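Protein F2 like fibronectin-binding protein (Streptococcus pneumoniae, PDB 5A0N) probably fastens the bacterium covalently to host molecules through the internal thioester of its N-terminal adhesin domain. Local coordinates at residues Tyr19-Gln24 and Tyr36-Ile42; Leu57-Lys61 and Leu90-His94; Trp106-Ser110 and Tyr190-Tyr195; Tyr138-Val142 and Phe168-Gln172. One frame throughout, in Å; residues are numbered along the deposited sequence.

Contact 1. Residues Tyr19-Gln24 and Tyr36-Ile42; sequences YYSLGQ and YNNLTVI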
loop_
_atom_site.group_PDB
_atom_site.type_symbol
_atom_site.label_atom_id
_atom_site.label_comp_id
_atom_site.label_asym_id
_atom_site.label_seq_id
_atom_site.Cartn_x
_atom_site.Cartn_y
_atom_site.Cartn_z
ATOM N N TYR A 19 7.753 -12.016 -7.709
ATOM C CA TYR A 19 6.366 -11.583 -7.623
ATOM C C TYR A 19 6.134 -10.373 -8.515
ATOM O O TYR A 19 7.060 -9.568 -8.731
ATOM C CB TYR A 19 6.015 -11.222 -6.160
ATOM C CG TYR A 19 6.169 -12.402 -5.211
ATOM C CD1 TYR A 19 7.405 -12.714 -4.668
ATOM C CD2 TYR A 19 5.098 -13.239 -4.902
ATOM C CE1 TYR A 19 7.596 -13.814 -3.869
ATOM C CE2 TYR A 19 5.253 -14.332 -4.061
ATOM C CZ TYR A 19 6.512 -14.632 -3.570
ATOM O OH TYR A 19 6.613 -15.764 -2.798
ATOM N N TYR A 20 4.898 -10.237 -8.993
ATOM C CA TYR A 20 4.449 -9.119 -9.806
ATOM C C TYR A 20 3.346 -8.398 -9.036
ATOM O O TYR A 20 2.787 -8.945 -8.084
ATOM C CB TYR A 20 3.884 -9.573 -11.154
ATOM C CG TYR A 20 4.746 -10.507 -11.968
ATOM C CD1 TYR A 20 6.143 -10.436 -11.977
ATOM C CD2 TYR A 20 4.156 -11.456 -12.767
ATOM C CE1 TYR A 20 6.900 -11.250 -12.796
ATOM C CE2 TYR A 20 4.885 -12.283 -13.570
ATOM C CZ TYR A 20 6.270 -12.190 -13.600
ATOM O OH TYR A 20 7.009 -13.018 -14.397
ATOM N N SER A 21 3.013 -7.178 -9.466
ATOM C CA SER A 21 1.860 -6.489 -8.905
ATOM C C SER A 21 0.919 -6.002 -10.002
ATOM O O SER A 21 1.332 -5.580 -11.101
ATOM C CB SER A 21 2.279 -5.314 -8.042
ATOM O OG SER A 21 1.177 -4.598 -7.529
ATOM N N LEU A 22 -0.372 -6.027 -9.680
ATOM C CA LEU A 22 -1.414 -5.529 -10.557
ATOM C C LEU A 22 -1.445 -4.009 -10.601
ATOM O O LEU A 22 -2.122 -3.424 -11.473
ATOM C CB LEU A 22 -2.778 -6.075 -10.142
ATOM C CG LEU A 22 -2.880 -7.599 -10.075
ATOM C CD1 LEU A 22 -4.302 -8.027 -9.775
ATOM C CD2 LEU A 22 -2.375 -8.289 -11.357
ATOM N N GLY A 23 -0.730 -3.339 -9.699
ATOM C CA GLY A 23 -0.633 -1.906 -9.741
ATOM C C GLY A 23 -1.652 -1.175 -8.928
ATOM O O GLY A 23 -2.510 -1.785 -8.280
ATOM N N GLN A 24 -1.562 0.149 -8.975
ATOM C CA GLN A 24 -2.511 1.020 -8.284
ATOM C C GLN A 24 -3.677 1.271 -9.258
ATOM O O GLN A 24 -4.613 0.457 -9.292
ATOM C CB GLN A 24 -1.836 2.278 -7.746
ATOM C CG GLN A 24 -2.788 3.041 -6.843
ATOM C CD GLN A 24 -2.305 4.381 -6.362
ATOM O OE1 GLN A 24 -1.360 4.951 -6.896
ATOM N NE2 GLN A 24 -2.957 4.873 -5.297
ATOM N N TYR A 36 -8.745 0.287 -10.332
ATOM C CA TYR A 36 -7.975 0.443 -9.092
ATOM C C TYR A 36 -7.748 -0.951 -8.527
ATOM O O TYR A 36 -8.703 -1.635 -8.154
ATOM C CB TYR A 36 -8.723 1.345 -8.097
ATOM C CG TYR A 36 -7.795 1.797 -6.977
ATOM C CD1 TYR A 36 -7.449 0.952 -5.950
ATOM C CD2 TYR A 36 -7.239 3.045 -6.995
ATOM C CE1 TYR A 36 -6.538 1.330 -4.965
ATOM C CE2 TYR A 36 -6.330 3.429 -6.031
ATOM C CZ TYR A 36 -5.963 2.579 -5.028
ATOM O OH TYR A 36 -5.043 2.991 -4.081
ATOM N N ASN A 37 -6.478 -1.381 -8.461
ATOM C CA ASN A 37 -6.141 -2.786 -8.246
ATOM C C ASN A 37 -5.482 -3.093 -6.905
ATOM O O ASN A 37 -5.027 -4.202 -6.687
ATOM C CB ASN A 37 -5.284 -3.340 -9.383
ATOM C CG ASN A 37 -5.892 -3.023 -10.730
ATOM O OD1 ASN A 37 -7.120 -3.100 -10.899
ATOM N ND2 ASN A 37 -5.063 -2.659 -11.672
ATOM N N ASN A 38 -5.408 -2.094 -6.003
ATOM C CA ASN A 38 -4.968 -2.283 -4.622
ATOM C C ASN A 38 -3.539 -2.766 -4.482
ATOM O O ASN A 38 -3.155 -3.255 -3.427
ATOM C CB ASN A 38 -5.914 -3.179 -3.865
ATOM C CG ASN A 38 -7.234 -2.522 -3.539
ATOM O OD1 ASN A 38 -7.482 -1.350 -3.787
ATOM N ND2 ASN A 38 -8.108 -3.287 -2.914
ATOM N N LEU A 39 -2.750 -2.642 -5.548
ATOM C CA LEU A 39 -1.385 -3.167 -5.566
ATOM C C LEU A 39 -1.317 -4.631 -5.181
ATOM O O LEU A 39 -0.334 -5.102 -4.638
ATOM C CB LEU A 39 -0.413 -2.277 -4.783
ATOM C CG LEU A 39 -0.121 -0.933 -5.442
ATOM C CD1 LEU A 39 0.278 0.141 -4.408
ATOM C CD2 LEU A 39 0.943 -1.063 -6.546
ATOM N N THR A 40 -2.372 -5.373 -5.532
ATOM C CA THR A 40 -2.345 -6.819 -5.322
ATOM C C THR A 40 -1.052 -7.405 -5.847
ATOM O O THR A 40 -0.617 -7.070 -6.958
ATOM C CB THR A 40 -3.536 -7.477 -6.037
ATOM O OG1 THR A 40 -4.749 -6.935 -5.494
ATOM C CG2 THR A 40 -3.545 -8.977 -5.940
ATOM N N VAL A 41 -0.460 -8.329 -5.087
ATOM C CA VAL A 41 0.791 -8.966 -5.463
ATOM C C VAL A 41 0.473 -10.419 -5.796
ATOM O O VAL A 41 -0.300 -11.083 -5.077
ATOM C CB VAL A 41 1.850 -8.852 -4.349
ATOM C CG1 VAL A 41 3.153 -9.433 -4.827
ATOM C CG2 VAL A 41 2.020 -7.387 -3.926
ATOM N N ILE A 42 1.061 -10.888 -6.901
ATOM C CA ILE A 42 0.844 -12.227 -7.438
ATOM C C ILE A 42 2.178 -12.950 -7.639
ATOM O O ILE A 42 3.203 -12.333 -7.881
ATOM C CB ILE A 42 0.012 -12.179 -8.735
ATOM C CG1 ILE A 42 0.762 -11.429 -9.856
ATOM C CG2 ILE A 42 -1.371 -11.594 -8.504
ATOM C CD1 ILE A 42 0.111 -11.609 -11.229
#
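Tyr-20 and Ile-42 form an antiparallel hydrogen-bonded pair: Tyr-20 N to Ile-42 O and Ile-42 N to Tyr-20 O are both 2.9 Å. Ser-21 and Val-41 follow as a non-hydrogen-bonded pair. Backbone bonds continue along the two segments, from Leu-22 N to Thr-40 O (2.9 Å), Leu-39 N to Gly-23 O, and Asn-37 N to Gln-24 O (2.7 Å).

Side chains add polar links. Ser-21 OG, anti to the backbone N (chi1 178°), donates to Thr-40 O from above the carbonyl plane and accepts from Gly-23 N, an ST turn. Asn-37 ND2 reaches Leu-22 O (3.0 Å), also from above the carbonyl plane, and bonds Glu-26 O as well, while OD1 is hydrogen-bonded to Thr-35 OG1. The extended Gln-24 puts NE2 on Tyr-36 OH (3.1 Å, 168° at the hydrogen), with the hydroxyl in its amide plane; His-140 is hydrogen-bonded to that same hydroxyl.

Among apolar contacts, Tyr-19 CB meets Val-41 CG1 at 3.6 Å and Tyr-20 CB meets Ile-42 CG1 at 3.9 Å. Leu-22 lies alongside Thr-40 and crosses Ile-42 near a right angle.

Two donors thus grip Thr-40 O, and side-chain bonds add to the backbone cross-links as far as Gln-24 and Tyr-36.

Contact 2. Residues Leu57-Lys61 and Leu90-His94; sequences LANGK and LKENH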
loop_
_atom_site.group_PDB
_atom_site.type_symbol
_atom_site.label_atom_id
_atom_site.label_comp_id
_atom_site.label_asym_id
_atom_site.label_seq_id
_atom_site.Cartn_x
_atom_site.Cartn_y
_atom_site.Cartn_z
ATOM N N LEU A 57 5.771 2.396 -1.327
ATOM C CA LEU A 57 6.544 3.122 -0.321
ATOM C C LEU A 57 7.369 4.274 -0.855
ATOM O O LEU A 57 8.117 4.888 -0.075
ATOM C CB LEU A 57 7.417 2.161 0.446
ATOM C CG LEU A 57 6.708 0.959 1.084
ATOM C CD1 LEU A 57 7.734 0.054 1.742
ATOM C CD2 LEU A 57 5.634 1.395 2.065
ATOM N N ALA A 58 7.263 4.577 -2.151
ATOM C CA ALA A 58 8.083 5.618 -2.767
ATOM C C ALA A 58 7.323 6.215 -3.928
ATOM O O ALA A 58 7.322 5.664 -5.038
ATOM C CB ALA A 58 9.435 5.051 -3.216
ATOM N N ASN A 59 6.671 7.344 -3.660
ATOM C CA ASN A 59 5.817 7.950 -4.661
ATOM C C ASN A 59 6.527 8.540 -5.864
ATOM O O ASN A 59 5.869 8.868 -6.866
ATOM C CB ASN A 59 4.831 8.949 -4.039
ATOM C CG ASN A 59 5.439 10.266 -3.680
ATOM O OD1 ASN A 59 6.644 10.412 -3.649
ATOM N ND2 ASN A 59 4.587 11.220 -3.302
ATOM N N GLY A 60 7.846 8.676 -5.771
ATOM C CA GLY A 60 8.658 9.261 -6.822
ATOM C C GLY A 60 9.408 8.275 -7.679
ATOM O O GLY A 60 10.182 8.672 -8.539
ATOM N N LYS A 61 9.147 6.984 -7.467
ATOM C CA LYS A 61 9.769 5.914 -8.240
ATOM C C LYS A 61 8.766 5.334 -9.213
ATOM O O LYS A 61 7.601 5.728 -9.255
ATOM C CB LYS A 61 10.395 4.885 -7.294
ATOM C CG LYS A 61 11.572 5.481 -6.506
ATOM C CD LYS A 61 12.422 4.411 -5.863
ATOM C CE LYS A 61 13.899 4.672 -5.980
ATOM N NZ LYS A 61 14.542 3.449 -5.476
ATOM N N LEU A 90 13.146 0.459 3.644
ATOM C CA LEU A 90 12.521 1.698 3.179
ATOM C C LEU A 90 13.627 2.705 2.782
ATOM O O LEU A 90 13.586 3.296 1.703
ATOM C CB LEU A 90 11.632 2.315 4.261
ATOM C CG LEU A 90 11.006 3.675 3.934
ATOM C CD1 LEU A 90 9.973 3.513 2.835
ATOM C CD2 LEU A 90 10.371 4.285 5.165
ATOM N N LYS A 91 14.609 2.895 3.666
ATOM C CA LYS A 91 15.674 3.832 3.386
ATOM C C LYS A 91 16.441 3.456 2.104
ATOM O O LYS A 91 16.807 4.313 1.296
ATOM C CB LYS A 91 16.627 3.944 4.613
ATOM C CG LYS A 91 17.655 5.026 4.463
ATOM N N GLU A 92 16.675 2.168 1.910
ATOM C CA GLU A 92 17.355 1.676 0.717
ATOM C C GLU A 92 16.583 2.027 -0.553
ATOM O O GLU A 92 17.167 2.274 -1.594
ATOM C CB GLU A 92 17.491 0.173 0.867
ATOM C CG GLU A 92 18.330 -0.612 -0.106
ATOM C CD GLU A 92 18.421 -2.039 0.445
ATOM O OE1 GLU A 92 19.100 -2.260 1.488
ATOM O OE2 GLU A 92 17.731 -2.912 -0.085
ATOM N N ASN A 93 15.256 2.025 -0.458
ATOM C CA ASN A 93 14.414 2.374 -1.598
ATOM C C ASN A 93 14.314 3.900 -1.809
ATOM O O ASN A 93 13.769 4.361 -2.806
ATOM C CB ASN A 93 13.006 1.759 -1.398
ATOM C CG ASN A 93 12.150 1.768 -2.646
ATOM O OD1 ASN A 93 11.037 2.271 -2.629
ATOM N ND2 ASN A 93 12.666 1.182 -3.737
ATOM N N HIS A 94 14.829 4.706 -0.904
ATOM C CA HIS A 94 14.858 6.156 -1.010
ATOM C C HIS A 94 16.349 6.678 -0.948
ATOM O O HIS A 94 16.689 7.559 -0.144
ATOM C CB HIS A 94 14.117 6.749 0.178
ATOM C CG HIS A 94 12.641 6.670 0.091
ATOM N ND1 HIS A 94 11.866 7.757 -0.246
ATOM C CD2 HIS A 94 11.789 5.636 0.259
ATOM C CE1 HIS A 94 10.599 7.394 -0.276
ATOM N NE2 HIS A 94 10.528 6.114 0.011
HETATM O O HOH W 1 16.709 4.232 -3.745
#
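Leu-57 and Ala-58 pass the C-terminal end of helix 83-93 with CA atoms 7.1 Å from Leu-90 CA and 7.0 Å from His-94 CA respectively, after which a type I turn follows from Ala-58 to Lys-61, whose side chain reaches back to Asn-93.

The imidazole of His-94 makes a nearly linear bond, NE2 to Leu-57 O at 2.7 Å (169° at the hydrogen). That oxygen lies in the ring plane, at the edge, while the donor is tilted 22° from the carbonyl plane. On the other side of the ring, ND1 is bonded to Ser-97 OG, so both nitrogens have partners and the rotation of the ring is fixed. Ala-58 CB lies 3.3 Å from Asn-93 OD1 and also beside His-94 NE2, and Leu-90 CD1 packs on Leu-57 CB at 3.8 Å.

Lys-61 runs past Asn-93 in the opposite direction, its chain bent at chi3 (138°), and brings NZ to Asn-93 O (2.9 Å), above the carbonyl plane. Water 1 accepts from NZ and donates to Glu-92 O. The amide of Asn-93 is turned to the loop before strand 211-216, with OD1 on Ala-210 N and ND2 on Phe-208 O.

Backbone carbonyls at the C-terminal end of a helix are common acceptors for lysine, and here the helix end is tied to two loops. One of them carries Gln-209, which touches Ala-58 and is probably the glutamine of the thioester that defines such domains.

Contact 3. Residues Trp106-Ser110 and Tyr190-Tyr195; sequences WDTFS and YENLEY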
loop_
_atom_site.group_PDB
_atom_site.type_symbol
_atom_site.label_atom_id
_atom_site.label_comp_id
_atom_site.label_asym_id
_atom_site.label_seq_id
_atom_site.Cartn_x
_atom_site.Cartn_y
_atom_site.Cartn_z
ATOM N N TRP A 106 8.169 3.440 10.552
ATOM C CA TRP A 106 7.540 2.157 10.852
ATOM C C TRP A 106 6.202 2.346 11.541
ATOM O O TRP A 106 5.222 1.666 11.224
ATOM C CB TRP A 106 8.453 1.328 11.745
ATOM C CG TRP A 106 7.833 0.103 12.352
ATOM C CD1 TRP A 106 7.603 -0.102 13.674
ATOM C CD2 TRP A 106 7.393 -1.093 11.673
ATOM N NE1 TRP A 106 7.073 -1.343 13.878
ATOM C CE2 TRP A 106 6.952 -1.983 12.673
ATOM C CE3 TRP A 106 7.336 -1.500 10.325
ATOM C CZ2 TRP A 106 6.483 -3.244 12.381
ATOM C CZ3 TRP A 106 6.877 -2.748 10.059
ATOM C CH2 TRP A 106 6.486 -3.611 11.074
ATOM N N ASP A 107 6.136 3.291 12.477
ATOM C CA ASP A 107 4.910 3.519 13.230
ATOM C C ASP A 107 3.766 3.910 12.287
ATOM O O ASP A 107 2.682 3.324 12.325
ATOM C CB ASP A 107 5.116 4.588 14.315
ATOM C CG ASP A 107 3.956 4.665 15.289
ATOM O OD1 ASP A 107 3.366 3.628 15.633
ATOM O OD2 ASP A 107 3.608 5.775 15.733
ATOM N N THR A 108 4.027 4.866 11.399
ATOM C CA THR A 108 2.946 5.303 10.523
ATOM C C THR A 108 2.559 4.252 9.483
ATOM O O THR A 108 1.380 4.039 9.276
ATOM C CB THR A 108 3.213 6.674 9.857
ATOM O OG1 THR A 108 4.352 6.589 9.002
ATOM C CG2 THR A 108 3.410 7.752 10.917
ATOM N N PHE A 109 3.543 3.592 8.875
ATOM C CA PHE A 109 3.217 2.563 7.896
ATOM C C PHE A 109 2.482 1.408 8.552
ATOM O O PHE A 109 1.473 0.914 8.052
ATOM C CB PHE A 109 4.465 2.019 7.172
ATOM C CG PHE A 109 4.167 0.729 6.486
ATOM C CD1 PHE A 109 3.419 0.738 5.312
ATOM C CD2 PHE A 109 4.496 -0.472 7.047
ATOM C CE1 PHE A 109 2.977 -0.444 4.748
ATOM C CE2 PHE A 109 4.092 -1.646 6.462
ATOM C CZ PHE A 109 3.336 -1.631 5.304
ATOM N N SER A 110 2.984 0.933 9.684
ATOM C CA SER A 110 2.378 -0.230 10.300
ATOM C C SER A 110 0.977 0.091 10.805
ATOM O O SER A 110 0.074 -0.755 10.721
ATOM C CB SER A 110 3.269 -0.811 11.404
ATOM O OG SER A 110 3.440 0.090 12.487
ATOM N N TYR A 190 1.192 -6.244 17.124
ATOM C CA TYR A 190 2.287 -6.774 16.322
ATOM C C TYR A 190 2.491 -8.292 16.451
ATOM O O TYR A 190 2.806 -8.958 15.469
ATOM C CB TYR A 190 3.614 -6.047 16.692
ATOM C CG TYR A 190 3.628 -4.598 16.267
ATOM C CD1 TYR A 190 3.801 -4.262 14.937
ATOM C CD2 TYR A 190 3.485 -3.564 17.179
ATOM C CE1 TYR A 190 3.784 -2.957 14.514
ATOM C CE2 TYR A 190 3.463 -2.244 16.757
ATOM C CZ TYR A 190 3.606 -1.939 15.425
ATOM O OH TYR A 190 3.561 -0.623 15.039
ATOM N N GLU A 191 2.328 -8.842 17.654
ATOM C CA GLU A 191 2.591 -10.256 17.867
ATOM C C GLU A 191 1.606 -11.134 17.076
ATOM O O GLU A 191 1.880 -12.310 16.861
ATOM C CB GLU A 191 2.555 -10.596 19.357
ATOM C CG GLU A 191 1.165 -10.534 19.978
ATOM N N ASN A 192 0.472 -10.562 16.647
ATOM C CA ASN A 192 -0.546 -11.276 15.901
ATOM C C ASN A 192 -0.544 -11.006 14.406
ATOM O O ASN A 192 -1.399 -11.529 13.678
ATOM C CB ASN A 192 -1.923 -11.001 16.485
ATOM C CG ASN A 192 -2.071 -11.574 17.884
ATOM O OD1 ASN A 192 -1.419 -12.563 18.261
ATOM N ND2 ASN A 192 -2.968 -11.003 18.646
ATOM N N LEU A 193 0.402 -10.182 13.968
ATOM C CA LEU A 193 0.461 -9.721 12.577
ATOM C C LEU A 193 1.771 -10.153 11.926
ATOM O O LEU A 193 2.817 -10.279 12.587
ATOM C CB LEU A 193 0.411 -8.164 12.563
ATOM C CG LEU A 193 -0.899 -7.563 13.040
ATOM C CD1 LEU A 193 -0.739 -6.081 13.310
ATOM C CD2 LEU A 193 -2.008 -7.789 12.029
ATOM N N GLU A 194 1.702 -10.350 10.616
ATOM C CA GLU A 194 2.870 -10.495 9.784
ATOM C C GLU A 194 2.929 -9.368 8.812
ATOM O O GLU A 194 2.111 -9.296 7.892
ATOM C CB GLU A 194 2.919 -11.840 9.079
ATOM C CG GLU A 194 4.203 -12.045 8.296
ATOM C CD GLU A 194 4.182 -13.110 7.252
ATOM O OE1 GLU A 194 3.337 -13.987 7.329
ATOM O OE2 GLU A 194 5.063 -13.078 6.382
ATOM N N TYR A 195 3.901 -8.483 8.987
ATOM C CA TYR A 195 4.219 -7.467 7.993
ATOM C C TYR A 195 5.188 -8.051 6.972
ATOM O O TYR A 195 6.052 -8.869 7.324
ATOM C CB TYR A 195 4.791 -6.205 8.676
ATOM C CG TYR A 195 3.739 -5.422 9.419
ATOM C CD1 TYR A 195 2.978 -4.446 8.786
ATOM C CD2 TYR A 195 3.473 -5.652 10.774
ATOM C CE1 TYR A 195 1.978 -3.752 9.449
ATOM C CE2 TYR A 195 2.486 -4.963 11.444
ATOM C CZ TYR A 195 1.759 -3.996 10.794
ATOM O OH TYR A 195 0.797 -3.299 11.477
HETATM O O HOH W 2 3.288 1.274 16.792
#
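Trp-106, Tyr-190 and Tyr-195 form an aromatic cluster with a polar rim, where helix 105-118 of the helical insertion meets the start of strand 193-200. The two axes stand 12.0 Å apart at an angle of 113°, so long side chains must bridge the gap.

Trp-106 meets the two tyrosines in different ways. Its six-membered ring turns an edge to the face of Tyr-195, a T-shaped pair with centroids 5.0 Å apart and planes at 67°; CH2 makes the touch, 3.7 Å from Tyr-195 CD2. Against Tyr-190 the planes are only 25° apart but slid, so the rings scarcely overlap, and CZ2 meets Tyr-190 CE1 at 3.5 Å. Phe-109 adds CE2 against CD1 of Tyr-195.

Ser-110 supplies the polar side. With OG between its backbone N and carbonyl carbon, it donates back to Trp-106 O at 2.7 Å, while Ser-110 N reaches that oxygen from the opposite face of the carbonyl. Tyr-190 OH lies 2.7 Å from Ser-110 OG and close to water 2, which donates to Asp-107 OD1; Asp-107 itself is salt-bridged to Arg-111. Tyr-195 OH donates to Ser-110 O (2.8 Å), from above the carbonyl plane.

The firm bond to Ser-110 O therefore anchors the polar end of Tyr-195, whose ring is buried against Trp-106 and Phe-109, whereas the partly exposed Tyr-190 has its hydroxyl within bonding distance of both Ser-110 OG and water 2.

Contact 4. Residues Tyr138-Val142 and Phe168-Gln172; sequences YFHQV and FSPQQ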
loop_
_atom_site.group_PDB
_atom_site.type_symbol
_atom_site.label_atom_id
_atom_site.label_comp_id
_atom_site.label_asym_id
_atom_site.label_seq_id
_atom_site.Cartn_x
_atom_site.Cartn_y
_atom_site.Cartn_z
ATOM N N TYR A 138 -11.595 2.496 -2.584
ATOM C CA TYR A 138 -11.527 3.930 -2.271
ATOM C C TYR A 138 -10.823 4.180 -0.912
ATOM O O TYR A 138 -10.125 5.171 -0.754
ATOM C CB TYR A 138 -12.913 4.597 -2.316
ATOM C CG TYR A 138 -13.413 4.868 -3.731
ATOM C CD1 TYR A 138 -13.849 3.848 -4.557
ATOM C CD2 TYR A 138 -13.427 6.144 -4.248
ATOM C CE1 TYR A 138 -14.292 4.107 -5.823
ATOM C CE2 TYR A 138 -13.881 6.387 -5.531
ATOM C CZ TYR A 138 -14.307 5.368 -6.300
ATOM O OH TYR A 138 -14.757 5.626 -7.573
ATOM N N PHE A 139 -10.983 3.266 0.039
ATOM C CA PHE A 139 -10.256 3.390 1.316
ATOM C C PHE A 139 -8.779 3.049 1.125
ATOM O O PHE A 139 -7.919 3.650 1.754
ATOM C CB PHE A 139 -10.884 2.517 2.400
ATOM C CG PHE A 139 -10.367 2.769 3.803
ATOM C CD1 PHE A 139 -10.269 4.056 4.328
ATOM C CD2 PHE A 139 -10.035 1.702 4.634
ATOM C CE1 PHE A 139 -9.853 4.260 5.632
ATOM C CE2 PHE A 139 -9.622 1.928 5.938
ATOM C CZ PHE A 139 -9.540 3.196 6.421
ATOM N N HIS A 140 -8.478 2.051 0.273
ATOM C CA HIS A 140 -7.071 1.769 -0.038
ATOM C C HIS A 140 -6.393 3.056 -0.513
ATOM O O HIS A 140 -5.292 3.391 -0.077
ATOM C CB HIS A 140 -6.957 0.677 -1.110
ATOM C CG HIS A 140 -5.544 0.298 -1.395
ATOM N ND1 HIS A 140 -4.718 1.036 -2.207
ATOM C CD2 HIS A 140 -4.807 -0.753 -0.951
ATOM C CE1 HIS A 140 -3.532 0.460 -2.247
ATOM N NE2 HIS A 140 -3.554 -0.620 -1.492
ATOM N N GLN A 141 -7.056 3.779 -1.416
ATOM C CA GLN A 141 -6.432 4.937 -2.026
ATOM C C GLN A 141 -6.136 6.025 -0.979
ATOM O O GLN A 141 -5.065 6.623 -1.021
ATOM C CB GLN A 141 -7.311 5.478 -3.144
ATOM C CG GLN A 141 -6.677 6.616 -3.907
ATOM C CD GLN A 141 -7.505 7.097 -5.063
ATOM O OE1 GLN A 141 -8.726 7.172 -4.963
ATOM N NE2 GLN A 141 -6.848 7.338 -6.204
ATOM N N VAL A 142 -7.068 6.324 -0.063
ATOM C CA VAL A 142 -6.748 7.361 0.947
ATOM C C VAL A 142 -5.689 6.903 1.930
ATOM O O VAL A 142 -4.829 7.697 2.320
ATOM C CB VAL A 142 -7.968 7.943 1.690
ATOM C CG1 VAL A 142 -8.769 8.800 0.736
ATOM C CG2 VAL A 142 -8.817 6.862 2.360
ATOM N N PHE A 168 -10.781 13.211 -4.914
ATOM C CA PHE A 168 -11.346 12.353 -3.889
ATOM C C PHE A 168 -12.873 12.488 -3.868
ATOM O O PHE A 168 -13.420 13.580 -4.047
ATOM C CB PHE A 168 -10.827 12.717 -2.489
ATOM C CG PHE A 168 -9.413 12.280 -2.177
ATOM C CD1 PHE A 168 -8.751 11.288 -2.892
ATOM C CD2 PHE A 168 -8.765 12.822 -1.113
ATOM C CE1 PHE A 168 -7.458 10.923 -2.555
ATOM C CE2 PHE A 168 -7.495 12.443 -0.771
ATOM C CZ PHE A 168 -6.834 11.487 -1.471
ATOM N N SER A 169 -13.548 11.382 -3.610
ATOM C CA SER A 169 -14.994 11.399 -3.389
ATOM C C SER A 169 -15.285 12.058 -2.036
ATOM O O SER A 169 -14.399 12.159 -1.168
ATOM C CB SER A 169 -15.563 9.982 -3.411
ATOM O OG SER A 169 -15.101 9.262 -2.279
ATOM N N PRO A 170 -16.531 12.481 -1.815
ATOM C CA PRO A 170 -16.867 13.015 -0.498
ATOM C C PRO A 170 -16.577 12.011 0.633
ATOM O O PRO A 170 -16.139 12.400 1.717
ATOM C CB PRO A 170 -18.383 13.283 -0.617
ATOM C CG PRO A 170 -18.614 13.500 -2.074
ATOM C CD PRO A 170 -17.659 12.583 -2.772
ATOM N N GLN A 171 -16.841 10.732 0.392
ATOM C CA GLN A 171 -16.594 9.691 1.404
ATOM C C GLN A 171 -15.099 9.559 1.669
ATOM O O GLN A 171 -14.679 9.387 2.828
ATOM C CB GLN A 171 -17.135 8.341 0.937
ATOM C CG GLN A 171 -18.628 8.323 0.757
ATOM C CD GLN A 171 -19.125 8.874 -0.576
ATOM O OE1 GLN A 171 -18.372 9.156 -1.500
ATOM N NE2 GLN A 171 -20.436 9.001 -0.669
ATOM N N GLN A 172 -14.276 9.644 0.624
ATOM C CA GLN A 172 -12.811 9.643 0.835
ATOM C C GLN A 172 -12.337 10.811 1.681
ATOM O O GLN A 172 -11.449 10.637 2.521
ATOM C CB GLN A 172 -12.078 9.639 -0.499
ATOM C CG GLN A 172 -12.112 8.284 -1.195
ATOM C CD GLN A 172 -11.375 8.302 -2.504
ATOM O OE1 GLN A 172 -11.673 9.133 -3.359
ATOM N NE2 GLN A 172 -10.441 7.395 -2.675
#
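Phe-168 meets Val-142 first: CG1 of the valine, in the conformer given, lies over a face of the ring, a CH-pi contact to be taken with reserve since the valine is modelled twice.

Ser-169 follows at the N-cap of helix 170-182. Its OG accepts from Gln-172 N (3.0 Å), and its own N donates to Gln-172 OE1 at 2.9 Å, in the carbonyl plane and on a lone pair. Together they make a capping box. The hydroxyl also approaches the ring of Tyr-138, at CD2.

Gln-172 carries the contact across to the other helix. Extended beyond CG, it presents NE2 to two acceptors, Tyr-138 O at 3.0 Å and Gln-141 OE1 at 2.9 Å. Both lie close to its amide plane, and both bonds are nearly straight (166° and 170°), so each N-H has its own acceptor and OE1 is taken by the cap. The amide is thereby held against rotation. Its CD sits 3.5 Å from Tyr-138 CD2, at the edge of that ring, with ring and amide planes 65° apart.

Helix 170-182 thus begins against the flank of helix 132-152. Helix 123-128 closes in through Trp-128, which touches Tyr-138 and Gln-171, while Val-142 also reaches Ile-179 further along helix 170-182, and His-140 points the other way, toward Tyr-36 and Phe-55.

In the fold
Contact 1 belongs to the beta part of the domain and is largely backbone bonding, whereas contact 4, partly exposed, lies wholly within the helical insertion and depends on one glutamine amide. Contacts 2 and 3 are buried junctions between the two parts: a helix end clamped to a loop through carbonyls in one, an aromatic cluster in the other. Consecutive helices 83-93 and 105-118 serve them, and they touch where Leu-57 CD2 packs on Phe-109 CD1. Contacts 1 and 4 touch through Tyr-36 and His-140. Contacts 1 and 3, centres about 20 Å apart, flank the chain's centre. Along the chain, contact 4 is nested inside the loop closed by contact 3.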